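Local coordinates for lysyl-trna-dependent l-ysyl-phosphatidylgycerol synthase (PDB 4V36), which transfers lysine from lysyl-tRNA to the membrane lipid phosphatidylglycerol, a modification probably linked to bacterial resistance against cationic antimicrobial agents, at residues L64-G69 with R99-L104; D124-S129 with Y243-G248; F283-Y288 with L325-I330; G294-K299 with P304-K309; L311-R314 with S318-V321. All blocks are in the same frame, centred on the assembly; numbering follows the deposited sequence.

Contact 1 of 5, residues L64-G69 with R99-L104; sequences LGDPSG and REDMAL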
# COMPACT_ATOMS: atom_id res chain seq x y z
N LEU A 64 3.36 7.39 8.22
CA LEU A 64 2.72 6.40 7.36
C LEU A 64 2.20 5.21 8.17
O LEU A 64 2.96 4.33 8.56
CB LEU A 64 3.68 5.92 6.28
CG LEU A 64 3.11 4.93 5.27
CD1 LEU A 64 1.94 5.55 4.52
CD2 LEU A 64 4.17 4.46 4.30
N GLY A 65 0.89 5.20 8.42
CA GLY A 65 0.25 4.09 9.11
C GLY A 65 0.51 4.06 10.60
O GLY A 65 1.07 4.99 11.17
N ASP A 66 0.07 2.98 11.24
CA ASP A 66 0.32 2.75 12.66
C ASP A 66 1.78 2.33 12.86
O ASP A 66 2.46 1.99 11.89
CB ASP A 66 -0.64 1.69 13.20
CG ASP A 66 -2.08 2.15 13.21
OD1 ASP A 66 -2.43 2.99 14.06
OD2 ASP A 66 -2.86 1.66 12.36
N PRO A 67 2.27 2.38 14.11
CA PRO A 67 3.64 1.91 14.35
C PRO A 67 3.83 0.43 14.01
O PRO A 67 2.86 -0.32 13.93
CB PRO A 67 3.82 2.14 15.86
CG PRO A 67 2.87 3.23 16.19
CD PRO A 67 1.68 3.00 15.31
N SER A 68 5.08 0.04 13.80
CA SER A 68 5.41 -1.36 13.54
C SER A 68 6.07 -1.98 14.77
O SER A 68 6.70 -1.28 15.56
CB SER A 68 6.33 -1.48 12.32
OG SER A 68 5.74 -0.90 11.17
N GLY A 69 5.92 -3.29 14.93
CA GLY A 69 6.53 -3.99 16.04
C GLY A 69 5.54 -4.46 17.08
O GLY A 69 4.39 -4.77 16.76
N ARG A 99 -8.87 1.52 12.59
CA ARG A 99 -9.83 1.89 13.62
C ARG A 99 -9.48 1.35 15.00
O ARG A 99 -9.67 2.04 16.01
CB ARG A 99 -11.23 1.42 13.22
CG ARG A 99 -12.28 1.57 14.32
CD ARG A 99 -13.69 1.41 13.78
NE ARG A 99 -14.07 2.53 12.92
CZ ARG A 99 -14.53 3.69 13.37
NH1 ARG A 99 -14.67 3.89 14.67
NH2 ARG A 99 -14.85 4.66 12.52
N GLU A 100 -8.96 0.13 15.06
CA GLU A 100 -8.70 -0.52 16.34
C GLU A 100 -7.53 0.11 17.10
O GLU A 100 -7.19 -0.32 18.20
CB GLU A 100 -8.43 -2.01 16.13
CG GLU A 100 -7.03 -2.35 15.65
CD GLU A 100 -6.83 -2.07 14.18
OE1 GLU A 100 -7.84 -1.92 13.46
OE2 GLU A 100 -5.66 -1.99 13.74
N ASP A 101 -6.92 1.14 16.51
CA ASP A 101 -5.80 1.82 17.15
C ASP A 101 -6.12 3.29 17.43
O ASP A 101 -5.23 4.07 17.78
CB ASP A 101 -4.55 1.72 16.27
CG ASP A 101 -4.12 0.28 16.03
OD1 ASP A 101 -4.31 -0.55 16.94
OD2 ASP A 101 -3.60 -0.01 14.94
N MET A 102 -7.38 3.66 17.27
CA MET A 102 -7.81 5.05 17.45
C MET A 102 -7.61 5.54 18.88
O MET A 102 -7.43 6.74 19.11
CB MET A 102 -9.28 5.22 17.06
CG MET A 102 -9.52 5.22 15.56
SD MET A 102 -11.27 5.32 15.15
CE MET A 102 -11.20 5.46 13.37
N ALA A 103 -7.64 4.62 19.84
CA ALA A 103 -7.48 4.96 21.25
C ALA A 103 -6.09 5.53 21.53
O ALA A 103 -5.90 6.32 22.45
CB ALA A 103 -7.74 3.75 22.12
N LEU A 104 -5.11 5.11 20.72
CA LEU A 104 -3.74 5.57 20.88
C LEU A 104 -3.58 7.05 20.55
O LEU A 104 -2.74 7.74 21.13
CB LEU A 104 -2.80 4.75 19.99
CG LEU A 104 -2.72 3.24 20.25
CD1 LEU A 104 -1.90 2.55 19.17
CD2 LEU A 104 -2.14 2.97 21.63
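Asp-66 and Asp-101 aim their side chains at each other, and their carboxylates meet almost perpendicularly, with the planes 83° apart. Asp-101 brings a single oxygen, OD2, down onto the flat of the Asp-66 group. That oxygen stands above the Asp-66 carboxylate plane near CG, lying 3.2 Å from Asp-66 CG and 3.2 Å from Asp-66 OD2. Beside it, the methylene CB of Asp-101 rests 3.3 Å from Asp-66 OD1. In both aspartates CG is anti to the carbonyl carbon (chi1 -67° and -60°), which swings the two acid groups into the gap between the backbones. All the facing oxygens are acceptors, and no hydrogen bond links the pair. Glu-100 would add to the negative charge, though its poorly ordered position makes this uncertain. Such crowding would be expected to raise the affinity of the cluster for protons, although donors from nearby residues offset part of the cost for Asp-66: OD1 is bonded to the hydroxyl of Tyr-105 and OD2 to the backbone N of Glu-98. Aspartate suits the place because its two oxygens can each take one of these donors, both of which come from the chain that follows strand 91-97. The contact ties the break in strand 60-69 to the turn after its parallel neighbour, strand 91-97. Helix 74-87 flanks it, receiving Pro-67 on Phe-74 and Val-77 and Leu-104 on Pro-75 and Ile-78.

Contact 2 of 5, residues D124-S129 with Y243-G248; sequences DTFTIS and YLFQWG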
# COMPACT_ATOMS: atom_id res chain seq x y z
N ASP A 124 -9.82 -18.72 0.68
CA ASP A 124 -10.41 -20.04 0.85
C ASP A 124 -11.78 -20.14 0.18
O ASP A 124 -12.13 -21.18 -0.39
CB ASP A 124 -10.54 -20.39 2.33
CG ASP A 124 -9.20 -20.70 2.97
OD1 ASP A 124 -8.32 -21.24 2.27
OD2 ASP A 124 -9.03 -20.41 4.17
N THR A 125 -12.55 -19.06 0.25
CA THR A 125 -13.91 -19.06 -0.28
C THR A 125 -14.01 -18.41 -1.65
O THR A 125 -15.09 -18.38 -2.25
CB THR A 125 -14.89 -18.36 0.68
OG1 THR A 125 -14.42 -17.03 0.94
CG2 THR A 125 -14.99 -19.12 1.99
N PHE A 126 -12.90 -17.87 -2.15
CA PHE A 126 -12.90 -17.27 -3.48
C PHE A 126 -12.88 -18.35 -4.57
O PHE A 126 -12.18 -19.35 -4.45
CB PHE A 126 -11.71 -16.33 -3.67
CG PHE A 126 -11.54 -15.85 -5.08
CD1 PHE A 126 -12.34 -14.85 -5.59
CD2 PHE A 126 -10.58 -16.42 -5.91
CE1 PHE A 126 -12.19 -14.41 -6.89
CE2 PHE A 126 -10.42 -15.98 -7.22
CZ PHE A 126 -11.23 -14.98 -7.71
N THR A 127 -13.65 -18.12 -5.62
CA THR A 127 -13.68 -19.02 -6.76
C THR A 127 -14.23 -18.32 -7.99
O THR A 127 -14.89 -17.28 -7.88
CB THR A 127 -14.53 -20.28 -6.47
OG1 THR A 127 -14.49 -21.16 -7.60
CG2 THR A 127 -15.97 -19.89 -6.19
N ILE A 128 -13.97 -18.88 -9.17
CA ILE A 128 -14.50 -18.34 -10.41
C ILE A 128 -15.57 -19.27 -10.96
O ILE A 128 -15.94 -19.19 -12.13
CB ILE A 128 -13.40 -18.14 -11.46
CG1 ILE A 128 -12.74 -19.47 -11.81
CG2 ILE A 128 -12.36 -17.15 -10.96
CD1 ILE A 128 -11.66 -19.36 -12.86
N SER A 129 -16.07 -20.16 -10.10
CA SER A 129 -17.06 -21.15 -10.49
C SER A 129 -18.48 -20.67 -10.22
O SER A 129 -19.45 -21.38 -10.49
CB SER A 129 -16.81 -22.47 -9.76
OG SER A 129 -15.48 -22.91 -9.95
N TYR A 243 -4.83 -15.26 -11.01
CA TYR A 243 -3.61 -16.06 -10.89
C TYR A 243 -2.97 -15.89 -9.51
O TYR A 243 -2.47 -16.85 -8.93
CB TYR A 243 -2.60 -15.68 -11.97
CG TYR A 243 -2.93 -16.22 -13.35
CD1 TYR A 243 -2.99 -17.59 -13.58
CD2 TYR A 243 -3.16 -15.36 -14.42
CE1 TYR A 243 -3.29 -18.09 -14.83
CE2 TYR A 243 -3.46 -15.85 -15.67
CZ TYR A 243 -3.52 -17.21 -15.88
OH TYR A 243 -3.81 -17.70 -17.13
N LEU A 244 -3.00 -14.67 -8.99
CA LEU A 244 -2.46 -14.38 -7.66
C LEU A 244 -3.22 -15.12 -6.57
O LEU A 244 -2.61 -15.70 -5.67
CB LEU A 244 -2.49 -12.88 -7.38
CG LEU A 244 -1.31 -12.05 -7.92
CD1 LEU A 244 -1.54 -10.57 -7.65
CD2 LEU A 244 -0.01 -12.52 -7.29
N PHE A 245 -4.55 -15.09 -6.65
CA PHE A 245 -5.39 -15.74 -5.65
C PHE A 245 -5.22 -17.26 -5.71
O PHE A 245 -5.29 -17.94 -4.68
CB PHE A 245 -6.86 -15.37 -5.84
CG PHE A 245 -7.15 -13.91 -5.60
CD1 PHE A 245 -6.21 -13.09 -5.00
CD2 PHE A 245 -8.37 -13.37 -5.97
CE1 PHE A 245 -6.48 -11.75 -4.78
CE2 PHE A 245 -8.65 -12.03 -5.75
CZ PHE A 245 -7.70 -11.22 -5.15
N GLN A 246 -5.00 -17.79 -6.91
CA GLN A 246 -4.76 -19.21 -7.08
C GLN A 246 -3.44 -19.62 -6.43
O GLN A 246 -3.37 -20.63 -5.73
CB GLN A 246 -4.74 -19.58 -8.57
CG GLN A 246 -4.36 -21.03 -8.84
CD GLN A 246 -4.27 -21.35 -10.32
OE1 GLN A 246 -4.41 -20.46 -11.16
NE2 GLN A 246 -4.05 -22.61 -10.64
N TRP A 247 -2.41 -18.81 -6.66
CA TRP A 247 -1.09 -19.07 -6.10
C TRP A 247 -1.10 -18.91 -4.58
O TRP A 247 -0.50 -19.71 -3.86
CB TRP A 247 -0.06 -18.13 -6.72
CG TRP A 247 1.32 -18.29 -6.16
CD1 TRP A 247 2.28 -19.16 -6.57
CD2 TRP A 247 1.89 -17.54 -5.08
NE1 TRP A 247 3.42 -19.01 -5.82
CE2 TRP A 247 3.21 -18.02 -4.89
CE3 TRP A 247 1.43 -16.52 -4.25
CZ2 TRP A 247 4.05 -17.51 -3.91
CZ3 TRP A 247 2.27 -16.01 -3.28
CH2 TRP A 247 3.57 -16.51 -3.12
N GLY A 248 -1.78 -17.88 -4.10
CA GLY A 248 -1.87 -17.61 -2.67
C GLY A 248 -2.58 -18.72 -1.91
O GLY A 248 -2.16 -19.11 -0.82
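This is a T-shaped, edge-to-face aromatic contact between Phe-126, in the loop that leads from strand 111-122 to helix 134-145, and Phe-245, in the middle of helix 236-251. The ring centroids are 5.0 Å apart and the planes stand at 83°. Phe-245 supplies the edge: its CD2 sits over one face of Phe-126, toward the rim, and comes within 3.5 Å of Phe-126 CE2. In this geometry the weakly positive C-H rim of one ring meets the electron-rich face of the other. CB of Phe-245 adds a second touch, 3.9 Å from Phe-126 CD2. Phe-126 reaches across because its CG is anti to the backbone N (chi1 171°), carrying the ring from an irregular strip of chain toward the helix. Phenylalanine suits both positions, being large, flat and without polar atoms to satisfy. Phe-245 makes another edge-to-face pair with Phe-256 of strand 255-261, so the rings pass from loop to helix to sheet. Helix 236-251 lies against the mixed sheet, with the loop after strand 111-122 laid on it, an arrangement consistent with the alpha/beta fold of the acetyltransferase clan to which the family belongs.

Contact 3 of 5, residues F283-Y288 with L325-I330; sequences FNNVSY and LVTRLI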
# COMPACT_ATOMS: atom_id res chain seq x y z
N PHE A 283 -11.92 14.91 -4.47
CA PHE A 283 -12.10 14.49 -5.86
C PHE A 283 -10.83 14.73 -6.67
O PHE A 283 -10.58 14.03 -7.65
CB PHE A 283 -13.28 15.23 -6.49
CG PHE A 283 -14.62 14.72 -6.05
CD1 PHE A 283 -15.12 13.52 -6.54
CD2 PHE A 283 -15.39 15.43 -5.14
CE1 PHE A 283 -16.35 13.04 -6.13
CE2 PHE A 283 -16.62 14.95 -4.72
CZ PHE A 283 -17.10 13.76 -5.22
N ASN A 284 -10.04 15.70 -6.25
CA ASN A 284 -8.71 15.91 -6.83
C ASN A 284 -7.78 14.77 -6.46
O ASN A 284 -6.91 14.38 -7.23
CB ASN A 284 -8.12 17.24 -6.35
CG ASN A 284 -6.69 17.45 -6.82
OD1 ASN A 284 -5.74 17.03 -6.17
ND2 ASN A 284 -6.54 18.11 -7.96
N ASN A 285 -7.99 14.24 -5.26
CA ASN A 285 -7.11 13.23 -4.68
C ASN A 285 -7.29 11.83 -5.26
O ASN A 285 -6.35 11.04 -5.28
CB ASN A 285 -7.31 13.20 -3.16
CG ASN A 285 -6.61 12.03 -2.51
OD1 ASN A 285 -7.18 10.95 -2.37
ND2 ASN A 285 -5.36 12.24 -2.09
N VAL A 286 -8.50 11.53 -5.74
CA VAL A 286 -8.82 10.20 -6.25
C VAL A 286 -7.88 9.77 -7.38
O VAL A 286 -8.25 9.79 -8.55
CB VAL A 286 -10.28 10.12 -6.75
CG1 VAL A 286 -10.69 8.66 -6.96
CG2 VAL A 286 -11.22 10.79 -5.77
N SER A 287 -6.66 9.40 -6.99
CA SER A 287 -5.61 8.99 -7.92
C SER A 287 -4.37 8.55 -7.17
O SER A 287 -3.67 7.63 -7.59
CB SER A 287 -5.25 10.14 -8.87
OG SER A 287 -4.08 9.84 -9.62
N TYR A 288 -4.11 9.21 -6.04
CA TYR A 288 -2.87 9.02 -5.30
C TYR A 288 -3.01 8.02 -4.15
O TYR A 288 -2.02 7.58 -3.58
CB TYR A 288 -2.38 10.36 -4.75
CG TYR A 288 -1.93 11.35 -5.81
CD1 TYR A 288 -2.87 12.04 -6.58
CD2 TYR A 288 -0.59 11.60 -6.04
CE1 TYR A 288 -2.47 12.94 -7.55
CE2 TYR A 288 -0.18 12.50 -7.00
CZ TYR A 288 -1.12 13.17 -7.75
OH TYR A 288 -0.72 14.06 -8.72
N LEU A 325 -1.34 18.35 1.26
CA LEU A 325 0.06 18.13 1.62
C LEU A 325 0.45 16.66 1.48
O LEU A 325 1.53 16.34 0.98
CB LEU A 325 0.32 18.60 3.06
CG LEU A 325 0.04 20.07 3.36
CD1 LEU A 325 0.24 20.36 4.84
CD2 LEU A 325 0.92 20.97 2.51
N VAL A 326 -0.44 15.77 1.91
CA VAL A 326 -0.21 14.34 1.81
C VAL A 326 -0.24 13.88 0.35
O VAL A 326 0.58 13.07 -0.08
CB VAL A 326 -1.25 13.54 2.62
CG1 VAL A 326 -1.08 12.04 2.40
CG2 VAL A 326 -1.13 13.87 4.10
N THR A 327 -1.19 14.42 -0.41
CA THR A 327 -1.31 14.10 -1.83
C THR A 327 -0.04 14.48 -2.59
O THR A 327 0.47 13.71 -3.40
CB THR A 327 -2.51 14.82 -2.47
OG1 THR A 327 -3.72 14.38 -1.83
CG2 THR A 327 -2.59 14.52 -3.96
N ARG A 328 0.48 15.67 -2.31
CA ARG A 328 1.71 16.13 -2.95
C ARG A 328 2.91 15.32 -2.47
O ARG A 328 3.87 15.11 -3.22
CB ARG A 328 1.95 17.62 -2.69
CG ARG A 328 1.03 18.53 -3.48
CD ARG A 328 1.27 20.00 -3.16
NE ARG A 328 2.63 20.43 -3.49
CZ ARG A 328 2.99 20.91 -4.67
NH1 ARG A 328 2.10 21.02 -5.65
NH2 ARG A 328 4.25 21.29 -4.88
N LEU A 329 2.86 14.86 -1.23
CA LEU A 329 3.91 14.02 -0.67
C LEU A 329 3.98 12.69 -1.41
O LEU A 329 5.06 12.18 -1.70
CB LEU A 329 3.68 13.78 0.82
CG LEU A 329 4.65 12.82 1.52
CD1 LEU A 329 6.08 13.32 1.40
CD2 LEU A 329 4.25 12.63 2.97
N ILE A 330 2.81 12.14 -1.73
CA ILE A 330 2.72 10.93 -2.53
C ILE A 330 3.24 11.21 -3.94
O ILE A 330 3.80 10.34 -4.60
CB ILE A 330 1.28 10.40 -2.58
CG1 ILE A 330 0.79 10.08 -1.16
CG2 ILE A 330 1.17 9.16 -3.46
CD1 ILE A 330 -0.66 9.66 -1.09
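Tyr-288 lays one face of its ring over the methyl of Thr-327, whose CG2 lies 3.8 Å from the ring centroid and 18° off the ring normal, a CH-pi contact. The methyl is displaced toward the CD1 side and comes 3.6 Å from Tyr-288 CD1. Threonine places it there by holding CG2 anti to its own backbone N, while OG1 turns back along the helix (chi1 -62°) and is hydrogen-bonded to the carbonyl O of Met-323. One side chain thus offers an apolar branch to the tyrosine and gives its polar branch a partner in its own helix. At the other margin of the ring Ile-330 joins in: its CG2 lies near the ring plane, 4.0 Å from Tyr-288 CD2, and its CD1 packs 3.5 Å from the backbone O of Tyr-288. The branched isoleucine therefore fills the corner between ring edge and main chain, one turn on from the threonine. The contact brings the exit of helix 276-285 against the end of helix 319-330. Tyr-288 also makes a cation-pi interaction with Lys-179, which lines the ligand pocket; the bound lysine amide itself is about 8 Å from the Tyr-288 side chain. The packing round the tyrosine ring is chiefly apolar, and a ring held on its face and edge is consistent with a fixed pi surface for Lys-179, though whether it orients that lysine remains inference.

Contact 4 of 5, residues G294-K299 with P304-K309; sequences GLRSFK and PVWRGK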
# COMPACT_ATOMS: atom_id res chain seq x y z
N GLY A 294 -9.11 3.01 -9.47
CA GLY A 294 -9.76 3.99 -8.62
C GLY A 294 -11.23 3.68 -8.45
O GLY A 294 -11.95 4.41 -7.77
N LEU A 295 -11.68 2.60 -9.08
CA LEU A 295 -13.07 2.18 -8.99
C LEU A 295 -13.26 1.15 -7.88
O LEU A 295 -12.63 0.09 -7.88
CB LEU A 295 -13.54 1.60 -10.32
CG LEU A 295 -13.49 2.54 -11.53
CD1 LEU A 295 -13.97 1.84 -12.78
CD2 LEU A 295 -14.31 3.80 -11.26
N ARG A 296 -14.12 1.47 -6.92
CA ARG A 296 -14.46 0.56 -5.84
C ARG A 296 -15.10 -0.71 -6.38
O ARG A 296 -14.90 -1.80 -5.83
CB ARG A 296 -15.40 1.25 -4.85
CG ARG A 296 -15.89 0.38 -3.70
CD ARG A 296 -16.88 1.14 -2.83
NE ARG A 296 -17.43 0.31 -1.76
CZ ARG A 296 -16.93 0.24 -0.53
NH1 ARG A 296 -15.86 0.95 -0.21
NH2 ARG A 296 -17.50 -0.54 0.38
N SER A 297 -15.85 -0.57 -7.47
CA SER A 297 -16.54 -1.69 -8.09
C SER A 297 -15.59 -2.75 -8.62
O SER A 297 -15.93 -3.93 -8.68
CB SER A 297 -17.44 -1.20 -9.22
OG SER A 297 -16.68 -0.58 -10.24
N PHE A 298 -14.39 -2.33 -9.01
CA PHE A 298 -13.38 -3.25 -9.51
C PHE A 298 -12.99 -4.27 -8.44
O PHE A 298 -12.85 -5.46 -8.72
CB PHE A 298 -12.14 -2.49 -9.99
CG PHE A 298 -11.02 -3.38 -10.46
CD1 PHE A 298 -11.01 -3.87 -11.76
CD2 PHE A 298 -9.98 -3.74 -9.61
CE1 PHE A 298 -9.99 -4.69 -12.20
CE2 PHE A 298 -8.96 -4.56 -10.05
CZ PHE A 298 -8.96 -5.03 -11.34
N LYS A 299 -12.81 -3.79 -7.21
CA LYS A 299 -12.43 -4.65 -6.10
C LYS A 299 -13.65 -5.33 -5.49
O LYS A 299 -13.56 -6.43 -4.95
CB LYS A 299 -11.69 -3.85 -5.03
CG LYS A 299 -10.48 -3.10 -5.55
CD LYS A 299 -9.74 -2.41 -4.41
CE LYS A 299 -8.55 -1.61 -4.92
NZ LYS A 299 -7.61 -2.47 -5.69
N PRO A 304 -15.02 -8.71 -1.27
CA PRO A 304 -14.03 -8.64 -0.19
C PRO A 304 -14.63 -8.17 1.13
O PRO A 304 -15.76 -7.67 1.16
CB PRO A 304 -13.03 -7.62 -0.71
CG PRO A 304 -13.89 -6.65 -1.47
CD PRO A 304 -15.04 -7.46 -2.05
N VAL A 305 -13.88 -8.32 2.21
CA VAL A 305 -14.23 -7.71 3.48
C VAL A 305 -13.51 -6.37 3.59
O VAL A 305 -12.28 -6.32 3.60
CB VAL A 305 -13.86 -8.60 4.68
CG1 VAL A 305 -14.21 -7.91 5.98
CG2 VAL A 305 -14.56 -9.95 4.57
N TRP A 306 -14.27 -5.28 3.65
CA TRP A 306 -13.69 -3.95 3.65
C TRP A 306 -13.07 -3.59 5.00
O TRP A 306 -13.70 -3.76 6.05
CB TRP A 306 -14.75 -2.91 3.27
CG TRP A 306 -15.32 -3.11 1.90
CD1 TRP A 306 -16.55 -3.60 1.59
CD2 TRP A 306 -14.66 -2.85 0.65
NE1 TRP A 306 -16.71 -3.65 0.22
CE2 TRP A 306 -15.57 -3.19 -0.37
CE3 TRP A 306 -13.40 -2.35 0.30
CZ2 TRP A 306 -15.25 -3.05 -1.72
CZ3 TRP A 306 -13.09 -2.21 -1.04
CH2 TRP A 306 -14.01 -2.56 -2.04
N ARG A 307 -11.84 -3.10 4.96
CA ARG A 307 -11.16 -2.63 6.17
C ARG A 307 -10.77 -1.16 6.02
O ARG A 307 -9.92 -0.81 5.21
CB ARG A 307 -9.93 -3.48 6.47
CG ARG A 307 -9.20 -3.07 7.74
CD ARG A 307 -8.31 -4.18 8.28
NE ARG A 307 -7.16 -4.45 7.42
CZ ARG A 307 -6.87 -5.65 6.93
NH1 ARG A 307 -7.63 -6.70 7.21
NH2 ARG A 307 -5.80 -5.81 6.15
N GLY A 308 -11.41 -0.31 6.81
CA GLY A 308 -11.24 1.13 6.70
C GLY A 308 -9.87 1.64 7.10
O GLY A 308 -9.24 1.14 8.03
N LYS A 309 -9.41 2.66 6.38
CA LYS A 309 -8.17 3.36 6.72
C LYS A 309 -8.49 4.81 7.03
O LYS A 309 -9.34 5.42 6.37
CB LYS A 309 -7.16 3.25 5.57
CG LYS A 309 -6.95 1.84 5.06
CD LYS A 309 -5.53 1.36 5.29
CE LYS A 309 -5.22 1.23 6.78
NZ LYS A 309 -3.84 0.70 7.00
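NH1 of Arg-296 is gripped twice, by a salt bridge to Glu-117 and a hydrogen bond to the carbonyl O of Pro-262, and the guanidinium held this way lies flat on the indole of Trp-306. The planes are 23° apart and Arg-296 CZ stands 3.9 Å from the centroid of the six-membered ring, nearly along the normal, so the stack is also a cation-pi interaction. NH2 sits 3.2 Å from Trp-306 NE1, but both are donors and this is face packing, with no hydrogen bond. The arginine chain is fully extended from CG to NE, which carries its charge from the helix start across the indole; its CG meets the far end of the ring, 3.9 Å from Trp-306 CH2. Pro-304 backs the opposite face with CG, making the tryptophan the middle layer of a sandwich, and Pro-304 CD lies 3.4 Å from Lys-299 O. Lys-299 contributes its apolar root, with CB 4.0 Å from Trp-306 CH2, and sends NZ away to the carbonyl O of Met-258. A broad, polarisable indole suits a place between a cation and a proline. The contact folds the short helix 296-300 back on the beginning of strand 305-313, which pairs with strand 111-122; Glu-117 and Ala-119 of that strand, and Ala-261 of strand 255-261, touch the side chains of Trp-306, Lys-299 and Pro-304 between them.

Contact 5 of 5, residues L311-R314 with S318-V321; sequences LAYR and SLPV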
# COMPACT_ATOMS: atom_id res chain seq x y z
N LEU A 311 -7.36 8.96 8.43
CA LEU A 311 -6.39 10.03 8.63
C LEU A 311 -6.55 10.60 10.03
O LEU A 311 -7.66 10.95 10.44
CB LEU A 311 -6.58 11.14 7.59
CG LEU A 311 -5.64 12.34 7.69
CD1 LEU A 311 -4.23 11.96 7.25
CD2 LEU A 311 -6.16 13.51 6.87
N ALA A 312 -5.45 10.68 10.77
CA ALA A 312 -5.49 11.26 12.11
C ALA A 312 -4.96 12.68 12.09
O ALA A 312 -3.78 12.92 11.82
CB ALA A 312 -4.71 10.41 13.09
N TYR A 313 -5.84 13.64 12.36
CA TYR A 313 -5.50 15.05 12.33
C TYR A 313 -5.99 15.74 13.60
O TYR A 313 -6.76 15.15 14.37
CB TYR A 313 -6.10 15.73 11.09
CG TYR A 313 -7.61 15.70 11.07
CD1 TYR A 313 -8.30 14.57 10.65
CD2 TYR A 313 -8.35 16.81 11.47
CE1 TYR A 313 -9.69 14.55 10.63
CE2 TYR A 313 -9.73 16.79 11.46
CZ TYR A 313 -10.39 15.66 11.04
OH TYR A 313 -11.77 15.65 11.02
N ARG A 314 -5.57 16.98 13.82
CA ARG A 314 -5.95 17.70 15.03
C ARG A 314 -7.01 18.77 14.76
O ARG A 314 -8.05 18.80 15.42
CB ARG A 314 -4.72 18.33 15.68
CG ARG A 314 -3.61 17.34 15.98
CD ARG A 314 -2.66 17.85 17.06
NE ARG A 314 -3.27 17.81 18.39
CZ ARG A 314 -3.79 18.87 19.01
NH1 ARG A 314 -3.77 20.06 18.42
NH2 ARG A 314 -4.32 18.73 20.22
N SER A 318 -8.36 22.59 9.14
CA SER A 318 -7.13 22.46 8.37
C SER A 318 -7.07 21.13 7.62
O SER A 318 -6.04 20.76 7.06
CB SER A 318 -5.91 22.59 9.28
OG SER A 318 -5.83 21.50 10.18
N LEU A 319 -8.19 20.41 7.63
CA LEU A 319 -8.27 19.10 6.97
C LEU A 319 -8.10 19.16 5.44
O LEU A 319 -7.43 18.30 4.88
CB LEU A 319 -9.60 18.42 7.33
CG LEU A 319 -9.84 17.02 6.79
CD1 LEU A 319 -8.73 16.08 7.23
CD2 LEU A 319 -11.20 16.50 7.24
N PRO A 320 -8.72 20.15 4.76
CA PRO A 320 -8.48 20.21 3.31
C PRO A 320 -7.01 20.43 2.94
O PRO A 320 -6.52 19.82 1.99
CB PRO A 320 -9.33 21.40 2.86
CG PRO A 320 -10.41 21.49 3.87
CD PRO A 320 -9.76 21.11 5.17
N VAL A 321 -6.32 21.28 3.69
CA VAL A 321 -4.91 21.54 3.45
C VAL A 321 -4.09 20.28 3.72
O VAL A 321 -3.19 19.93 2.95
CB VAL A 321 -4.38 22.68 4.33
CG1 VAL A 321 -2.89 22.91 4.08
CG2 VAL A 321 -5.17 23.96 4.07
O HOH W 1 -4.51 19.07 12.10
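The end of a strand, residues 311-313, faces the first turn of a helix, 319-321, with the CA atoms of Tyr-313 and Leu-319 standing 7.3 Å apart. No direct hydrogen bond joins the two segments. A water stands between them instead, accepting from Arg-314 N at 2.9 Å. The oxygen of this water also lies 3.4 Å from Ser-318 OG, a weak bond. Ser-318 occupies the N-cap position without a capping bond from its side chain, OG being bonded to the carbonyl O of Lys-315 in the connecting turn. This is a beta-to-alpha connection, in which strand 305-313, an inner strand of the central sheet between 91-97 and 111-122, turns sharply into the closing helix 319-330, which lies back over the sheet it has just left. Leu-319 does most of the packing. Its CD1 rests over one face of the Tyr-313 ring, 3.9 Å from the centroid and 15° off the normal, a CH-pi contact. The same methyl touches Leu-311 CD2 at 3.7 Å, the two leucine chains running antiparallel as they pass. Tyr-313 has CG between its backbone N and carbonyl carbon (chi1 63°), which turns the ring broadside to the helix. Leu-319 CD2 lies farther along the ring, 4.0 Å from Tyr-313 CZ. A tyrosine suits the place, offering the leucine a flat apolar face while its phenol oxygen is hydrogen-bonded to Asn-316 OD1 in the turn. Leu-278 of helix 276-285 also touches Leu-319.

Overall arrangement
Contacts 3 and 5 are the buried ones, and both use helix 319-330: contact 5 fixes its start on strand 305-313, contact 3 its end near helix 276-285, their centres about 13 Å apart. Both are chiefly apolar, with a methyl on a tyrosine face. Contact 4 takes the other end of strand 305-313 and is nested in the loop closed by contact 3; partly buried, it replaces the methyl with a cation. Contact 2, also partly buried, lies across the chain's centre from 3 and 5 and is purely aromatic. Contact 1, partly buried as well, reaches the same sheet as 4 and 5 but sets acid against acid.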